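Local structure of histidine kinase (Methanosarcina mazei, 3LIB) at residues N35-R40 and S151-P155; E221-A225 and H236-A240. The protein is a putative membrane-bound histidine kinase that probably transfers a phosphoryl group from ATP to a protein histidine, with its extracellular Cache domain, described here, as the sensor part. All coordinates share one frame; numbering follows the deposited sequence.

Contact 1: N35-R40 and S151-P155; sequences NLAIAR and SYVSP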
loop_
_atom_site.group_PDB
_atom_site.type_symbol
_atom_site.label_atom_id
_atom_site.label_comp_id
_atom_site.label_asym_id
_atom_site.label_seq_id
_atom_site.Cartn_x
_atom_site.Cartn_y
_atom_site.Cartn_z
ATOM N N ASN A 35 -2.742 -3.573 9.170
ATOM C CA ASN A 35 -3.823 -2.921 8.403
ATOM C C ASN A 35 -4.813 -3.938 7.817
ATOM O O ASN A 35 -6.019 -3.912 8.120
ATOM C CB ASN A 35 -3.282 -2.095 7.245
ATOM C CG ASN A 35 -2.416 -0.969 7.695
ATOM O OD1 ASN A 35 -2.306 -0.719 8.876
ATOM N ND2 ASN A 35 -1.782 -0.279 6.751
ATOM N N LEU A 36 -4.288 -4.818 6.956
ATOM C CA LEU A 36 -5.024 -5.964 6.414
ATOM C C LEU A 36 -5.866 -6.718 7.484
ATOM O O LEU A 36 -7.065 -6.901 7.305
ATOM C CB LEU A 36 -4.021 -6.897 5.759
ATOM C CG LEU A 36 -4.516 -8.042 4.905
ATOM C CD1 LEU A 36 -5.100 -7.470 3.637
ATOM C CD2 LEU A 36 -3.337 -8.890 4.596
ATOM N N ALA A 37 -5.254 -7.136 8.596
ATOM C CA ALA A 37 -6.014 -7.631 9.742
ATOM C C ALA A 37 -7.244 -6.776 10.018
ATOM O O ALA A 37 -8.324 -7.313 10.251
ATOM C CB ALA A 37 -5.166 -7.677 10.961
ATOM N N ILE A 38 -7.111 -5.447 10.021
ATOM C CA ILE A 38 -8.293 -4.619 10.303
ATOM C C ILE A 38 -9.358 -4.800 9.220
ATOM O O ILE A 38 -10.556 -4.883 9.527
ATOM C CB ILE A 38 -7.992 -3.124 10.419
ATOM C CG1 ILE A 38 -6.881 -2.858 11.420
ATOM C CG2 ILE A 38 -9.218 -2.386 10.864
ATOM C CD1 ILE A 38 -6.401 -1.404 11.380
ATOM N N ALA A 39 -8.934 -4.857 7.958
ATOM C CA ALA A 39 -9.890 -5.104 6.876
ATOM C C ALA A 39 -10.505 -6.506 6.981
ATOM O O ALA A 39 -11.736 -6.632 7.028
ATOM C CB ALA A 39 -9.267 -4.873 5.504
ATOM N N ARG A 40 -9.672 -7.547 7.028
ATOM C CA ARG A 40 -10.176 -8.893 7.260
ATOM C C ARG A 40 -11.180 -8.899 8.421
ATOM O O ARG A 40 -12.232 -9.534 8.345
ATOM C CB ARG A 40 -9.043 -9.865 7.570
ATOM C CG ARG A 40 -8.002 -9.936 6.503
ATOM C CD ARG A 40 -6.966 -11.003 6.791
ATOM N NE ARG A 40 -7.538 -12.287 6.462
ATOM C CZ ARG A 40 -7.814 -13.245 7.337
ATOM N NH1 ARG A 40 -7.533 -13.132 8.620
ATOM N NH2 ARG A 40 -8.378 -14.348 6.921
ATOM N N SER A 151 -4.895 0.346 -0.921
ATOM C CA SER A 151 -6.031 -0.173 -0.133
ATOM C C SER A 151 -5.837 -1.615 0.282
ATOM O O SER A 151 -5.367 -2.429 -0.507
ATOM C CB SER A 151 -7.362 -0.021 -0.878
ATOM O OG SER A 151 -7.425 1.220 -1.578
ATOM N N TYR A 152 -6.174 -1.908 1.534
ATOM C CA TYR A 152 -6.140 -3.261 2.029
ATOM C C TYR A 152 -7.560 -3.737 2.053
ATOM O O TYR A 152 -8.318 -3.348 2.934
ATOM C CB TYR A 152 -5.618 -3.300 3.441
ATOM C CG TYR A 152 -4.209 -2.835 3.591
ATOM C CD1 TYR A 152 -3.903 -1.492 3.661
ATOM C CD2 TYR A 152 -3.190 -3.737 3.694
ATOM C CE1 TYR A 152 -2.634 -1.072 3.814
ATOM C CE2 TYR A 152 -1.935 -3.329 3.854
ATOM C CZ TYR A 152 -1.658 -2.002 3.913
ATOM O OH TYR A 152 -0.352 -1.626 4.056
ATOM N N VAL A 153 -7.934 -4.570 1.095
ATOM C CA VAL A 153 -9.330 -4.927 0.960
ATOM C C VAL A 153 -9.531 -6.390 1.155
ATOM O O VAL A 153 -8.690 -7.204 0.782
ATOM C CB VAL A 153 -9.864 -4.604 -0.426
ATOM C CG1 VAL A 153 -11.385 -4.559 -0.396
ATOM C CG2 VAL A 153 -9.245 -3.289 -0.951
ATOM N N SER A 154 -10.689 -6.733 1.688
ATOM C CA SER A 154 -10.987 -8.124 1.966
ATOM C C SER A 154 -12.444 -8.460 1.689
ATOM O O SER A 154 -13.337 -7.860 2.282
ATOM C CB SER A 154 -10.647 -8.417 3.411
ATOM O OG SER A 154 -10.963 -9.746 3.720
ATOM N N PRO A 155 -12.679 -9.437 0.784
ATOM C CA PRO A 155 -14.039 -9.802 0.343
ATOM C C PRO A 155 -14.963 -10.326 1.476
ATOM O O PRO A 155 -14.526 -11.069 2.369
ATOM C CB PRO A 155 -13.799 -10.878 -0.712
ATOM C CG PRO A 155 -12.452 -11.429 -0.401
ATOM C CD PRO A 155 -11.647 -10.332 0.221
#
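Y152 lays one face of its ring against N35, and the rest of the contact extends from this pair. N35 CB sits 3.5 Å from the centroid of the Y152 ring and almost directly above it, a CH-pi contact. With N35 CG anti to its carbonyl carbon (chi1 -63°), the side chain runs on over the ring toward its phenol end, where ND2 comes 3.2 Å from Y152 CE1. The amide plane stands almost upright on the ring, at 89°, so the amide does not stack on it. L36, the next residue, comes in obliquely on the same side of the ring plane, near CD2: its CB is 3.9 Å from Y152 CD2, and the two side chains cross at about a right angle. Here the long helix 12-48 packs on the antiparallel sheet of one module of this double Cache (PDC-fold) sensor domain. Helix and strand segments run within 33° of parallel, their axes 7.1 Å apart at closest approach. One turn on from N35, A39 has a side chain short enough to let the backbone of the strand come close; its CB is 4.3 Å from S154 CB and also approaches the oxygen of the Y152 carbonyl. S154 then faces R40, with OG 3.7 Å from R40 CA. D136 bridges the two segments: OD1 is hydrogen-bonded to S154 OG and OD2 forms a salt bridge with R40 NE. V153 points to the other side of the sheet, where it touches P130 of helix 125-133.

Contact 2: E221-A225 and H236-A240; sequences ELEKA and HLETA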
loop_
_atom_site.group_PDB
_atom_site.type_symbol
_atom_site.label_atom_id
_atom_site.label_comp_id
_atom_site.label_asym_id
_atom_site.label_seq_id
_atom_site.Cartn_x
_atom_site.Cartn_y
_atom_site.Cartn_z
ATOM N N GLU A 221 19.200 -3.720 -16.352
ATOM C CA GLU A 221 19.294 -4.424 -15.079
ATOM C C GLU A 221 18.158 -3.994 -14.123
ATOM O O GLU A 221 17.700 -4.752 -13.268
ATOM C CB GLU A 221 20.656 -4.163 -14.439
ATOM C CG GLU A 221 20.950 -2.679 -14.163
ATOM C CD GLU A 221 20.712 -1.740 -15.383
ATOM O OE1 GLU A 221 20.902 -2.180 -16.546
ATOM O OE2 GLU A 221 20.329 -0.553 -15.174
ATOM N N LEU A 222 17.688 -2.769 -14.260
ATOM C CA LEU A 222 16.577 -2.354 -13.443
ATOM C C LEU A 222 15.309 -3.121 -13.804
ATOM O O LEU A 222 14.382 -3.204 -13.007
ATOM C CB LEU A 222 16.338 -0.859 -13.584
ATOM C CG LEU A 222 16.982 0.005 -12.518
ATOM C CD1 LEU A 222 16.151 1.244 -12.365
ATOM C CD2 LEU A 222 17.047 -0.761 -11.214
ATOM N N GLU A 223 15.251 -3.664 -15.017
ATOM C CA GLU A 223 14.078 -4.436 -15.433
ATOM C C GLU A 223 14.174 -5.850 -14.864
ATOM O O GLU A 223 13.168 -6.464 -14.535
ATOM C CB GLU A 223 13.924 -4.448 -16.956
ATOM C CG GLU A 223 13.160 -3.245 -17.540
ATOM C CD GLU A 223 13.498 -2.996 -19.026
ATOM O OE1 GLU A 223 14.499 -3.576 -19.512
ATOM O OE2 GLU A 223 12.777 -2.220 -19.712
ATOM N N LYS A 224 15.397 -6.340 -14.726
ATOM C CA LYS A 224 15.643 -7.590 -14.051
ATOM C C LYS A 224 15.108 -7.550 -12.646
ATOM O O LYS A 224 14.260 -8.360 -12.277
ATOM C CB LYS A 224 17.135 -7.868 -13.985
ATOM C CG LYS A 224 17.797 -8.093 -15.344
ATOM C CD LYS A 224 19.288 -8.395 -15.137
ATOM C CE LYS A 224 20.084 -8.267 -16.440
ATOM N NZ LYS A 224 19.310 -8.844 -17.572
ATOM N N ALA A 225 15.617 -6.614 -11.852
ATOM C CA ALA A 225 15.154 -6.460 -10.464
ATOM C C ALA A 225 13.654 -6.205 -10.344
ATOM O O ALA A 225 13.067 -6.510 -9.333
ATOM C CB ALA A 225 15.942 -5.376 -9.735
ATOM N N HIS A 236 19.945 -7.705 -5.432
ATOM C CA HIS A 236 20.655 -6.427 -5.603
ATOM C C HIS A 236 21.241 -6.173 -7.017
ATOM O O HIS A 236 21.453 -7.101 -7.794
ATOM C CB HIS A 236 21.713 -6.228 -4.514
ATOM C CG HIS A 236 22.731 -7.316 -4.440
ATOM N ND1 HIS A 236 23.721 -7.475 -5.388
ATOM C CD2 HIS A 236 22.946 -8.277 -3.509
ATOM C CE1 HIS A 236 24.499 -8.490 -5.047
ATOM N NE2 HIS A 236 24.048 -8.995 -3.912
ATOM N N LEU A 237 21.465 -4.898 -7.333
ATOM C CA LEU A 237 22.049 -4.458 -8.592
ATOM C C LEU A 237 23.117 -3.405 -8.351
ATOM O O LEU A 237 23.290 -2.905 -7.234
ATOM C CB LEU A 237 21.004 -3.745 -9.409
ATOM C CG LEU A 237 19.929 -4.521 -10.121
ATOM C CD1 LEU A 237 18.941 -3.480 -10.648
ATOM C CD2 LEU A 237 20.530 -5.352 -11.245
ATOM N N GLU A 238 23.817 -3.056 -9.419
ATOM C CA GLU A 238 24.586 -1.833 -9.451
ATOM C C GLU A 238 23.934 -0.983 -10.508
ATOM O O GLU A 238 23.448 -1.498 -11.512
ATOM C CB GLU A 238 26.001 -2.107 -9.898
ATOM C CG GLU A 238 26.869 -2.749 -8.874
ATOM C CD GLU A 238 28.336 -2.627 -9.255
ATOM O OE1 GLU A 238 29.212 -2.880 -8.398
ATOM O OE2 GLU A 238 28.610 -2.261 -10.416
ATOM N N THR A 239 23.930 0.324 -10.322
ATOM C CA THR A 239 23.350 1.173 -11.339
ATOM C C THR A 239 23.798 2.609 -11.093
ATOM O O THR A 239 24.201 2.951 -9.981
ATOM C CB THR A 239 21.822 1.026 -11.324
ATOM O OG1 THR A 239 21.328 1.019 -12.664
ATOM C CG2 THR A 239 21.165 2.134 -10.541
ATOM N N ALA A 240 23.782 3.443 -12.123
ATOM C CA ALA A 240 24.042 4.862 -11.902
ATOM C C ALA A 240 22.823 5.554 -11.288
ATOM O O ALA A 240 21.677 5.369 -11.732
ATOM C CB ALA A 240 24.432 5.545 -13.191
#
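Helix 221-230 lies on the antiparallel sheet of one module of the Cache domain and leads, after a short turn, into its edge strand 235-240; the first turn of the helix packs back on that strand, nearly antiparallel to it at 161°. L237 is the residue inserted between them. Its two methyl groups both lie close to the carbonyl oxygen of E221; CD1 also meets L222 CD2 at 3.4 Å and A225 CB at 3.7 Å, while L237 CD2 lies 3.4 Å from E221 CB. E221 crosses L237 at about a right angle and continues past it. Its CG is placed between the backbone N and the carbonyl carbon (chi1 59°), and a further bend at chi2 carries the carboxylate to T239, whose OG1 donates a weak hydrogen bond of 3.1 Å to E221 OE2. This weak bond lies beside the L237 packing. L222 and A225 also reach the next strand, 247-255, touching L250 and Y252. H236 and E238 turn away from the helix: H236 meets Y14 of the long helix 12-48 edge-to-face, and E238 forms a salt bridge with K268 of helix 268-276.

In the fold
Contact 1 is complete before contact 2 begins along the chain, and the two lie on opposite sides of its centre, with centres about 32 Å apart and nearest atoms about 20 Å apart. They share no sheet: strand 147-158 belongs to one antiparallel sheet, strand 235-240 to another. This is the two-module layout of a double Cache sensor. Helix 12-48 is common to both surroundings, since it supplies residues 35-40 to contact 1 and, near its start, Y14 beside H236. Both chain ends lie toward the module of contact 2, consistent with its being the membrane-proximal one and contact 1 the distal one.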